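Local coordinates for protein type II restriction enzyme MspI (Moraxella sp., PDB 1SA3) that cleaves double-stranded DNA at its palindromic recognition sequence 5'-CCGG-3', cutting after the first cytosine to leave terminal 5'-phosphates, at residues Pro96-Thr101 with Leu199-Leu204; Leu33-Ile38 with Leu116-Ser121; Leu203-Gln208 with Val217-Ile222. All coordinates share one frame; numbering follows the deposited sequence.

Contact 1 (Pro96-Thr101 with Leu199-Leu204). With NA (sodium ion), chain G.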
loop_
_atom_site.group_PDB
_atom_site.type_symbol
_atom_site.label_atom_id
_atom_site.label_comp_id
_atom_site.label_asym_id
_atom_site.label_seq_id
_atom_site.Cartn_x
_atom_site.Cartn_y
_atom_site.Cartn_z
ATOM N N PRO E 96 -7.564 -9.132 4.759
ATOM C CA PRO E 96 -7.190 -8.663 3.424
ATOM C C PRO E 96 -6.646 -7.240 3.501
ATOM O O PRO E 96 -7.078 -6.445 4.347
ATOM C CB PRO E 96 -8.510 -8.732 2.659
ATOM C CG PRO E 96 -9.173 -9.920 3.273
ATOM C CD PRO E 96 -8.928 -9.691 4.752
ATOM N N LYS E 97 -5.710 -6.934 2.609
ATOM C CA LYS E 97 -5.083 -5.616 2.543
ATOM C C LYS E 97 -5.904 -4.582 1.755
ATOM O O LYS E 97 -5.434 -3.475 1.478
ATOM C CB LYS E 97 -3.695 -5.713 1.907
ATOM C CG LYS E 97 -2.730 -6.614 2.659
ATOM C CD LYS E 97 -2.317 -5.995 3.984
ATOM C CE LYS E 97 -1.350 -6.896 4.737
ATOM N NZ LYS E 97 -1.567 -6.836 6.209
ATOM N N THR E 98 -7.134 -4.937 1.404
ATOM C CA THR E 98 -7.977 -4.035 0.628
ATOM C C THR E 98 -8.736 -3.038 1.495
ATOM O O THR E 98 -9.569 -3.425 2.320
ATOM C CB THR E 98 -8.970 -4.844 -0.231
ATOM O OG1 THR E 98 -8.233 -5.744 -1.070
ATOM C CG2 THR E 98 -9.801 -3.920 -1.102
ATOM N N ASP E 99 -8.449 -1.752 1.302
ATOM C CA ASP E 99 -9.097 -0.697 2.075
ATOM C C ASP E 99 -10.382 -0.199 1.444
ATOM O O ASP E 99 -11.277 0.276 2.144
ATOM C CB ASP E 99 -8.160 0.510 2.240
ATOM C CG ASP E 99 -6.975 0.215 3.129
ATOM O OD1 ASP E 99 -7.177 -0.427 4.176
ATOM O OD2 ASP E 99 -5.847 0.634 2.795
ATOM N N ALA E 100 -10.465 -0.294 0.120
ATOM C CA ALA E 100 -11.633 0.187 -0.607
ATOM C C ALA E 100 -11.571 -0.298 -2.041
ATOM O O ALA E 100 -10.550 -0.823 -2.479
ATOM C CB ALA E 100 -11.655 1.709 -0.595
ATOM N N THR E 101 -12.662 -0.105 -2.773
ATOM C CA THR E 101 -12.710 -0.514 -4.166
ATOM C C THR E 101 -13.393 0.519 -5.051
ATOM O O THR E 101 -14.201 1.333 -4.583
ATOM C CB THR E 101 -13.465 -1.851 -4.344
ATOM O OG1 THR E 101 -14.836 -1.691 -3.956
ATOM C CG2 THR E 101 -12.842 -2.935 -3.491
ATOM N N LEU E 199 -10.027 -9.555 -2.434
ATOM C CA LEU E 199 -9.165 -9.948 -1.320
ATOM C C LEU E 199 -7.721 -9.445 -1.449
ATOM O O LEU E 199 -6.962 -9.495 -0.485
ATOM C CB LEU E 199 -9.128 -11.476 -1.188
ATOM C CG LEU E 199 -10.478 -12.157 -0.938
ATOM C CD1 LEU E 199 -10.305 -13.668 -0.965
ATOM C CD2 LEU E 199 -11.032 -11.700 0.406
ATOM N N HIS E 200 -7.345 -8.976 -2.635
ATOM C CA HIS E 200 -5.977 -8.498 -2.878
ATOM C C HIS E 200 -5.965 -7.160 -3.620
ATOM O O HIS E 200 -6.440 -7.069 -4.754
ATOM C CB HIS E 200 -5.213 -9.541 -3.703
ATOM C CG HIS E 200 -5.284 -10.919 -3.129
ATOM N ND1 HIS E 200 -4.666 -11.264 -1.944
ATOM C CD2 HIS E 200 -5.965 -12.019 -3.534
ATOM C CE1 HIS E 200 -4.967 -12.514 -1.643
ATOM N NE2 HIS E 200 -5.755 -12.994 -2.590
ATOM N N PRO E 201 -5.398 -6.111 -3.001
ATOM C CA PRO E 201 -5.340 -4.783 -3.635
ATOM C C PRO E 201 -4.578 -4.823 -4.960
ATOM O O PRO E 201 -3.564 -5.521 -5.071
ATOM C CB PRO E 201 -4.596 -3.926 -2.605
ATOM C CG PRO E 201 -4.766 -4.665 -1.319
ATOM C CD PRO E 201 -4.692 -6.107 -1.708
ATOM N N ASP E 202 -5.066 -4.068 -5.946
ATOM C CA ASP E 202 -4.439 -3.982 -7.261
ATOM C C ASP E 202 -3.604 -2.715 -7.405
ATOM O O ASP E 202 -2.700 -2.645 -8.243
ATOM C CB ASP E 202 -5.496 -3.985 -8.374
ATOM C CG ASP E 202 -6.097 -5.355 -8.605
ATOM O OD1 ASP E 202 -5.503 -6.348 -8.133
ATOM O OD2 ASP E 202 -7.153 -5.438 -9.268
ATOM N N LEU E 203 -3.923 -1.711 -6.593
ATOM C CA LEU E 203 -3.215 -0.442 -6.628
ATOM C C LEU E 203 -2.844 -0.014 -5.218
ATOM O O LEU E 203 -3.611 -0.214 -4.282
ATOM C CB LEU E 203 -4.096 0.655 -7.237
ATOM C CG LEU E 203 -4.535 0.587 -8.698
ATOM C CD1 LEU E 203 -5.396 1.816 -9.003
ATOM C CD2 LEU E 203 -3.317 0.557 -9.612
ATOM N N LEU E 204 -1.662 0.574 -5.077
ATOM C CA LEU E 204 -1.200 1.067 -3.788
ATOM C C LEU E 204 -1.167 2.590 -3.925
ATOM O O LEU E 204 -0.393 3.145 -4.722
ATOM C CB LEU E 204 0.202 0.535 -3.474
ATOM C CG LEU E 204 0.367 -0.984 -3.615
ATOM C CD1 LEU E 204 1.805 -1.376 -3.287
ATOM C CD2 LEU E 204 -0.629 -1.708 -2.680
HETATM NA NA NA G . -11.229 1.344 4.590
HETATM O O HOH W 1 -4.836 -8.740 0.855
HETATM O O HOH W 2 -9.055 1.114 5.587
HETATM O O HOH W 3 -11.440 -0.845 5.221
#
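In the PDDEXK nuclease core, the loop that leads to the metal site and into strand 100-106 rests on the loop entering strand 203-210, with P96, K97 and T98 meeting L199 and P201. The segments stay in step only here, P96 CA lying 5.3 Å from L199 CA and T98 CA 5.1 Å from P201 CA; beyond, they diverge into separate strands. P96 and L199 lie alongside each other, pointing the same way, and CG of the P96 ring meets L199 CD2 at 3.9 Å. P201 carries most of the rest. P201 CG approaches K97 O to 3.1 Å, a tight contact, while CG and CD also pack against K97 CB. The carbonyl of K97 has its hydrogen-bonding partner elsewhere, in the side-chain amide of N117. T98 OG1 stands 3.4 Å from P201 N, but the imide nitrogen of a proline carries no proton, so this is mere proximity; with chi1 -57° the hydroxyl sits anti to the carbonyl carbon and bonds to I198 O. No direct hydrogen bond joins the segments. Two residues, D99 and A100, stand opposite the single L116, a classic beta bulge, and D99 O binds the sodium ion together with E35 and D84. One water supplies the polar link, accepting from K97 N at 2.7 Å and donating to L199 O at 2.6 Å.

Contact 2 (Leu33-Ile38 with Leu116-Ser121); sequences LYEKYI and LNIKHS. With NA (sodium ion), chain G; nucleotides of chain A.
I118 pushes its CD1 against the E35 turn of helix 23-41, I118 CD1 lying 4.0 Å from E35 CA, and the two side chains cross at about a right angle. I118 CD1 also lies 4.1 Å from I38 CG1, so the isoleucine tip fits between successive turns of the helix. I38 CG2 extends the apolar seam to L116 CD1, also at 4.1 Å. The axes of the short segments come within 8.1 Å at an angle of 131°, which places the helix slantwise over the strand, and no hydrogen bond crosses directly.

From this apolar base E35 reaches out to the metal. Its CG is anti to the backbone N (chi1 173°) and the chain runs on extended beyond CG, carrying the carboxylate past I118 to hold the sodium ion with both oxygens, E35 OE1 at 2.4 Å and E35 OE2 at 2.8 Å. Two waters join it on the ion. Farther along the strand, toward S121, it binds DNA: H120 N and H120 ND1 both donate to OP1 of DG6 of chain A, the ring nitrogen at 2.7 Å and from the ring edge, and S121 OG donates to OP2 of DG7 of chain A.

D99 and K119 probably correspond to the first acid and the lysine of the PDDEXK motif, with N117 where most relatives carry the second acid. E35, braced by I118, binds the ion, and the same strand holds two phosphates through H120 and S121, so one strand borders both metal and DNA.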
loop_
_atom_site.group_PDB
_atom_site.type_symbol
_atom_site.label_atom_id
_atom_site.label_comp_id
_atom_site.label_asym_id
_atom_site.label_seq_id
_atom_site.Cartn_x
_atom_site.Cartn_y
_atom_site.Cartn_z
ATOM N N LEU E 33 -9.674 10.098 6.341
ATOM C CA LEU E 33 -9.983 11.236 5.493
ATOM C C LEU E 33 -9.479 11.038 4.073
ATOM O O LEU E 33 -10.204 11.295 3.115
ATOM C CB LEU E 33 -9.388 12.518 6.085
ATOM C CG LEU E 33 -9.734 13.850 5.403
ATOM C CD1 LEU E 33 -9.457 15.011 6.365
ATOM C CD2 LEU E 33 -8.929 14.011 4.118
ATOM N N TYR E 34 -8.244 10.579 3.923
ATOM C CA TYR E 34 -7.712 10.402 2.580
ATOM C C TYR E 34 -8.307 9.214 1.837
ATOM O O TYR E 34 -8.308 9.186 0.602
ATOM C CB TYR E 34 -6.182 10.376 2.610
ATOM C CG TYR E 34 -5.638 11.788 2.665
ATOM C CD1 TYR E 34 -5.310 12.397 3.886
ATOM C CD2 TYR E 34 -5.569 12.558 1.507
ATOM C CE1 TYR E 34 -4.935 13.742 3.940
ATOM C CE2 TYR E 34 -5.201 13.894 1.545
ATOM C CZ TYR E 34 -4.887 14.484 2.761
ATOM O OH TYR E 34 -4.546 15.819 2.784
ATOM N N GLU E 35 -8.828 8.240 2.574
ATOM C CA GLU E 35 -9.495 7.126 1.914
ATOM C C GLU E 35 -10.761 7.731 1.315
ATOM O O GLU E 35 -11.105 7.494 0.159
ATOM C CB GLU E 35 -9.894 6.032 2.903
ATOM C CG GLU E 35 -10.739 4.939 2.242
ATOM C CD GLU E 35 -11.170 3.853 3.200
ATOM O OE1 GLU E 35 -10.349 3.453 4.052
ATOM O OE2 GLU E 35 -12.325 3.389 3.091
ATOM N N LYS E 36 -11.444 8.539 2.115
ATOM C CA LYS E 36 -12.681 9.170 1.684
ATOM C C LYS E 36 -12.455 10.118 0.508
ATOM O O LYS E 36 -13.326 10.279 -0.341
ATOM C CB LYS E 36 -13.309 9.921 2.864
ATOM C CG LYS E 36 -14.830 9.904 2.881
ATOM C CD LYS E 36 -15.409 11.136 2.242
ATOM C CE LYS E 36 -16.918 11.204 2.454
ATOM N NZ LYS E 36 -17.444 12.553 2.092
ATOM N N TYR E 37 -11.282 10.741 0.466
ATOM C CA TYR E 37 -10.929 11.666 -0.610
ATOM C C TYR E 37 -10.967 10.907 -1.940
ATOM O O TYR E 37 -11.495 11.408 -2.934
ATOM C CB TYR E 37 -9.536 12.239 -0.332
ATOM C CG TYR E 37 -9.069 13.373 -1.230
ATOM C CD1 TYR E 37 -9.969 14.250 -1.840
ATOM C CD2 TYR E 37 -7.708 13.600 -1.412
ATOM C CE1 TYR E 37 -9.505 15.333 -2.612
ATOM C CE2 TYR E 37 -7.242 14.653 -2.160
ATOM C CZ TYR E 37 -8.140 15.521 -2.760
ATOM O OH TYR E 37 -7.638 16.573 -3.485
ATOM N N ILE E 38 -10.426 9.691 -1.953
ATOM C CA ILE E 38 -10.437 8.876 -3.168
ATOM C C ILE E 38 -11.865 8.444 -3.492
ATOM O O ILE E 38 -12.292 8.528 -4.639
ATOM C CB ILE E 38 -9.550 7.604 -3.022
ATOM C CG1 ILE E 38 -8.081 7.998 -2.858
ATOM C CG2 ILE E 38 -9.707 6.690 -4.244
ATOM C CD1 ILE E 38 -7.464 8.674 -4.076
ATOM N N LEU E 116 -8.236 -1.441 -3.631
ATOM C CA LEU E 116 -7.183 -0.484 -3.321
ATOM C C LEU E 116 -6.666 -0.561 -1.903
ATOM O O LEU E 116 -7.386 -0.950 -0.983
ATOM C CB LEU E 116 -7.707 0.946 -3.520
ATOM C CG LEU E 116 -8.591 1.338 -4.705
ATOM C CD1 LEU E 116 -9.325 2.640 -4.364
ATOM C CD2 LEU E 116 -7.757 1.506 -5.965
ATOM N N ASN E 117 -5.410 -0.173 -1.732
ATOM C CA ASN E 117 -4.817 -0.081 -0.407
ATOM C C ASN E 117 -4.434 1.403 -0.350
ATOM O O ASN E 117 -3.756 1.904 -1.244
ATOM C CB ASN E 117 -3.577 -0.953 -0.259
ATOM C CG ASN E 117 -2.946 -0.823 1.122
ATOM O OD1 ASN E 117 -2.095 0.031 1.343
ATOM N ND2 ASN E 117 -3.385 -1.656 2.060
ATOM N N ILE E 118 -4.875 2.100 0.688
ATOM C CA ILE E 118 -4.614 3.535 0.796
ATOM C C ILE E 118 -3.973 3.914 2.115
ATOM O O ILE E 118 -4.443 3.503 3.171
ATOM C CB ILE E 118 -5.931 4.332 0.653
ATOM C CG1 ILE E 118 -6.684 3.849 -0.589
ATOM C CG2 ILE E 118 -5.635 5.842 0.555
ATOM C CD1 ILE E 118 -8.072 4.463 -0.769
ATOM N N LYS E 119 -2.905 4.709 2.048
ATOM C CA LYS E 119 -2.203 5.153 3.245
ATOM C C LYS E 119 -1.781 6.609 3.129
ATOM O O LYS E 119 -1.813 7.198 2.046
ATOM C CB LYS E 119 -0.931 4.336 3.476
ATOM C CG LYS E 119 -1.125 2.863 3.734
ATOM C CD LYS E 119 0.240 2.184 3.949
ATOM C CE LYS E 119 0.102 0.674 3.953
ATOM N NZ LYS E 119 -0.918 0.206 4.945
ATOM N N HIS E 120 -1.403 7.184 4.268
ATOM C CA HIS E 120 -0.902 8.557 4.309
ATOM C C HIS E 120 0.370 8.483 5.142
ATOM O O HIS E 120 0.476 7.674 6.063
ATOM C CB HIS E 120 -1.897 9.512 4.980
ATOM C CG HIS E 120 -1.770 9.576 6.471
ATOM N ND1 HIS E 120 -2.135 8.535 7.299
ATOM C CD2 HIS E 120 -1.316 10.561 7.283
ATOM C CE1 HIS E 120 -1.907 8.875 8.555
ATOM N NE2 HIS E 120 -1.411 10.100 8.574
ATOM N N SER E 121 1.335 9.328 4.815
ATOM C CA SER E 121 2.601 9.349 5.531
ATOM C C SER E 121 3.336 10.632 5.207
ATOM O O SER E 121 3.091 11.253 4.173
ATOM C CB SER E 121 3.478 8.165 5.114
ATOM O OG SER E 121 4.737 8.207 5.773
HETATM NA NA NA G . -11.229 1.344 4.590
ATOM P P DG A 6 -1.447 4.988 7.676
ATOM O OP1 DG A 6 -2.141 5.861 6.692
ATOM O OP2 DG A 6 -0.487 3.956 7.188
ATOM O "O5'" DG A 6 -0.689 5.870 8.757
ATOM C "C5'" DG A 6 0.727 5.831 8.881
ATOM C "C4'" DG A 6 1.146 6.556 10.134
ATOM O "O4'" DG A 6 1.040 5.591 11.213
ATOM C "C3'" DG A 6 2.611 6.980 10.109
ATOM O "O3'" DG A 6 2.811 8.365 9.891
ATOM C "C2'" DG A 6 3.155 6.618 11.477
ATOM C "C1'" DG A 6 2.147 5.670 12.100
ATOM N N9 DG A 6 2.810 4.368 12.130
ATOM C C8 DG A 6 2.662 3.324 11.242
ATOM N N7 DG A 6 3.521 2.353 11.444
ATOM C C5 DG A 6 4.251 2.764 12.553
ATOM C C6 DG A 6 5.333 2.128 13.237
ATOM O O6 DG A 6 5.883 1.047 12.978
ATOM N N1 DG A 6 5.778 2.893 14.316
ATOM C C2 DG A 6 5.258 4.119 14.686
ATOM N N2 DG A 6 5.828 4.717 15.755
ATOM N N3 DG A 6 4.256 4.719 14.054
ATOM C C4 DG A 6 3.805 3.992 13.007
ATOM P P DG A 7 4.231 8.852 9.322
ATOM O OP1 DG A 7 4.026 10.216 8.788
ATOM O OP2 DG A 7 4.824 7.805 8.453
ATOM O "O5'" DG A 7 5.122 8.935 10.631
ATOM C "C5'" DG A 7 4.620 9.591 11.789
ATOM C "C4'" DG A 7 5.693 9.668 12.846
ATOM O "O4'" DG A 7 5.964 8.335 13.348
ATOM C "C3'" DG A 7 7.023 10.219 12.332
ATOM O "O3'" DG A 7 7.593 11.103 13.293
ATOM C "C2'" DG A 7 7.890 8.984 12.188
ATOM C "C1'" DG A 7 7.357 8.082 13.290
ATOM N N9 DG A 7 7.554 6.666 13.005
ATOM C C8 DG A 7 6.943 5.921 12.024
ATOM N N7 DG A 7 7.385 4.694 11.964
ATOM C C5 DG A 7 8.332 4.616 12.976
ATOM C C6 DG A 7 9.161 3.531 13.391
ATOM O O6 DG A 7 9.226 2.380 12.928
ATOM N N1 DG A 7 9.980 3.895 14.459
ATOM C C2 DG A 7 10.003 5.139 15.053
ATOM N N2 DG A 7 10.858 5.297 16.073
ATOM N N3 DG A 7 9.241 6.151 14.677
ATOM C C4 DG A 7 8.437 5.823 13.639
HETATM O O HOH W 4 -7.474 3.496 4.208
HETATM O O HOH W 3 -11.440 -0.845 5.221
HETATM O O HOH W 2 -9.055 1.114 5.587
#

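Contact 3 (Leu203-Gln208 with Val217-Ile222); sequences LLIRFQ and VTIKNI
V217 lays CG2 over one face of the F207 ring, 3.9 Å from its centroid and 18° off the ring normal, a CH-pi contact; the same methyl touches I205 CG2. Its partner across the strands, F207, makes a non-hydrogen-bonded pair with it. T218 follows as a hydrogen-bonded pair with R206: R206 N donates to T218 O at 2.8 Å, nearly straight, and T218 N returns a bond to R206 O. The arginine's guanidinium turns away to a salt bridge with the C-terminal carboxylate of G262. I219 lies alongside I205, pointing the same way, with I219 CG2 4.0 Å from I205 CG1 and also near L203 CD1. K220 pairs with L204 through L204 N to K220 O (2.9 Å) and K220 N to L204 O (3.1 Å), while its ammonium group forms a salt bridge with D228. A water donates to L204 O and, weakly, to T218 O. N221 packs its CA 3.5 Å from L203 CD2; its OD1 caps D224 N and its ND2 reaches A69 O. I222 then turns into helix 222-234, I222 CD1 meeting L204 CG at 3.8 Å. L203, I205, F207, V217 and I219 share one face, where L203, V217 and I219 meet helix 57-69 and F207 meets Y34 of helix 23-41. With the short strand segments running at 168° to each other, this is an antiparallel beta hairpin at the sheet edge, with N221 as N-cap of the following helix.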
loop_
_atom_site.group_PDB
_atom_site.type_symbol
_atom_site.label_atom_id
_atom_site.label_comp_id
_atom_site.label_asym_id
_atom_site.label_seq_id
_atom_site.Cartn_x
_atom_site.Cartn_y
_atom_site.Cartn_z
ATOM N N LEU E 203 -3.923 -1.711 -6.593
ATOM C CA LEU E 203 -3.215 -0.442 -6.628
ATOM C C LEU E 203 -2.844 -0.014 -5.218
ATOM O O LEU E 203 -3.611 -0.214 -4.282
ATOM C CB LEU E 203 -4.096 0.655 -7.237
ATOM C CG LEU E 203 -4.535 0.587 -8.698
ATOM C CD1 LEU E 203 -5.396 1.816 -9.003
ATOM C CD2 LEU E 203 -3.317 0.557 -9.612
ATOM N N LEU E 204 -1.662 0.574 -5.077
ATOM C CA LEU E 204 -1.200 1.067 -3.788
ATOM C C LEU E 204 -1.167 2.590 -3.925
ATOM O O LEU E 204 -0.393 3.145 -4.722
ATOM C CB LEU E 204 0.202 0.535 -3.474
ATOM C CG LEU E 204 0.367 -0.984 -3.615
ATOM C CD1 LEU E 204 1.805 -1.376 -3.287
ATOM C CD2 LEU E 204 -0.629 -1.708 -2.680
ATOM N N ILE E 205 -2.032 3.247 -3.165
ATOM C CA ILE E 205 -2.154 4.698 -3.181
ATOM C C ILE E 205 -1.465 5.244 -1.942
ATOM O O ILE E 205 -1.790 4.855 -0.829
ATOM C CB ILE E 205 -3.649 5.118 -3.166
ATOM C CG1 ILE E 205 -4.349 4.554 -4.405
ATOM C CG2 ILE E 205 -3.784 6.640 -3.118
ATOM C CD1 ILE E 205 -5.841 4.872 -4.476
ATOM N N ARG E 206 -0.503 6.137 -2.147
ATOM C CA ARG E 206 0.240 6.726 -1.042
ATOM C C ARG E 206 0.178 8.250 -1.063
ATOM O O ARG E 206 0.767 8.890 -1.936
ATOM C CB ARG E 206 1.707 6.292 -1.095
ATOM C CG ARG E 206 1.933 4.791 -1.018
ATOM C CD ARG E 206 1.505 4.222 0.323
ATOM N NE ARG E 206 1.796 2.795 0.416
ATOM C CZ ARG E 206 3.021 2.279 0.396
ATOM N NH1 ARG E 206 4.078 3.073 0.291
ATOM N NH2 ARG E 206 3.192 0.967 0.475
ATOM N N PHE E 207 -0.541 8.821 -0.105
ATOM C CA PHE E 207 -0.650 10.272 0.011
ATOM C C PHE E 207 0.491 10.769 0.883
ATOM O O PHE E 207 0.720 10.245 1.979
ATOM C CB PHE E 207 -1.965 10.676 0.678
ATOM C CG PHE E 207 -3.153 10.593 -0.218
ATOM C CD1 PHE E 207 -4.013 9.506 -0.152
ATOM C CD2 PHE E 207 -3.421 11.607 -1.125
ATOM C CE1 PHE E 207 -5.131 9.434 -0.989
ATOM C CE2 PHE E 207 -4.532 11.549 -1.960
ATOM C CZ PHE E 207 -5.388 10.457 -1.891
ATOM N N GLN E 208 1.225 11.753 0.384
ATOM C CA GLN E 208 2.299 12.334 1.164
ATOM C C GLN E 208 1.648 13.517 1.879
ATOM O O GLN E 208 1.182 14.467 1.245
ATOM C CB GLN E 208 3.431 12.813 0.263
ATOM C CG GLN E 208 4.592 13.395 1.046
ATOM C CD GLN E 208 5.764 13.732 0.153
ATOM O OE1 GLN E 208 5.590 14.330 -0.913
ATOM N NE2 GLN E 208 6.962 13.362 0.583
ATOM N N VAL E 217 0.626 12.754 -4.214
ATOM C CA VAL E 217 0.150 11.384 -4.113
ATOM C C VAL E 217 0.896 10.545 -5.137
ATOM O O VAL E 217 1.311 11.041 -6.184
ATOM C CB VAL E 217 -1.366 11.274 -4.391
ATOM C CG1 VAL E 217 -1.651 11.556 -5.865
ATOM C CG2 VAL E 217 -1.864 9.855 -4.007
ATOM N N THR E 218 1.081 9.272 -4.820
ATOM C CA THR E 218 1.746 8.356 -5.723
ATOM C C THR E 218 0.817 7.151 -5.796
ATOM O O THR E 218 0.338 6.675 -4.765
ATOM C CB THR E 218 3.132 7.952 -5.182
ATOM O OG1 THR E 218 3.976 9.114 -5.118
ATOM C CG2 THR E 218 3.775 6.941 -6.088
ATOM N N ILE E 219 0.536 6.684 -7.011
ATOM C CA ILE E 219 -0.361 5.543 -7.212
ATOM C C ILE E 219 0.322 4.547 -8.135
ATOM O O ILE E 219 0.599 4.850 -9.298
ATOM C CB ILE E 219 -1.710 6.000 -7.831
ATOM C CG1 ILE E 219 -2.365 7.045 -6.908
ATOM C CG2 ILE E 219 -2.648 4.804 -8.024
ATOM C CD1 ILE E 219 -3.735 7.519 -7.357
ATOM N N LYS E 220 0.587 3.357 -7.610
ATOM C CA LYS E 220 1.266 2.318 -8.376
ATOM C C LYS E 220 0.483 1.014 -8.474
ATOM O O LYS E 220 -0.112 0.590 -7.489
ATOM C CB LYS E 220 2.605 2.002 -7.711
ATOM C CG LYS E 220 3.609 3.142 -7.684
ATOM C CD LYS E 220 4.392 3.240 -8.982
ATOM C CE LYS E 220 5.549 4.227 -8.839
ATOM N NZ LYS E 220 6.435 4.268 -10.042
ATOM N N ASN E 221 0.463 0.386 -9.654
ATOM C CA ASN E 221 -0.173 -0.927 -9.751
ATOM C C ASN E 221 0.875 -1.868 -9.123
ATOM O O ASN E 221 2.041 -1.476 -8.943
ATOM C CB ASN E 221 -0.485 -1.322 -11.214
ATOM C CG ASN E 221 0.738 -1.282 -12.126
ATOM O OD1 ASN E 221 1.755 -1.918 -11.857
ATOM N ND2 ASN E 221 0.631 -0.536 -13.217
ATOM N N ILE E 222 0.484 -3.093 -8.786
ATOM C CA ILE E 222 1.415 -4.004 -8.131
ATOM C C ILE E 222 2.664 -4.318 -8.948
ATOM O O ILE E 222 3.767 -4.331 -8.401
ATOM C CB ILE E 222 0.712 -5.317 -7.713
ATOM C CG1 ILE E 222 -0.529 -4.996 -6.873
ATOM C CG2 ILE E 222 1.656 -6.180 -6.887
ATOM C CD1 ILE E 222 -0.251 -4.104 -5.658
HETATM O O HOH W 5 2.106 4.384 -4.469
#

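In the fold
Running from the N terminus, helix 23-41 supplies the first half of contact 2, and the loop before strand 100-106 opens contact 1. Strand 111-121 then closes contact 2 over 77 intervening residues, while contact 1 waits for residues 199-204; the two loops therefore cross, and both reach the sodium ion. Contact 3 starts on L203 and L204, where contact 1 ends, and closes after only eight residues as a local hairpin. Contact 2 and contact 3 are in series along the chain, yet adjoin in space, since strand 111-121 pairs with strand 203-210 and Y34 and I38 pack on F207. Together they tie helix 23-41 to the central mixed sheet, from strand 100-106 to edge strand 213-221.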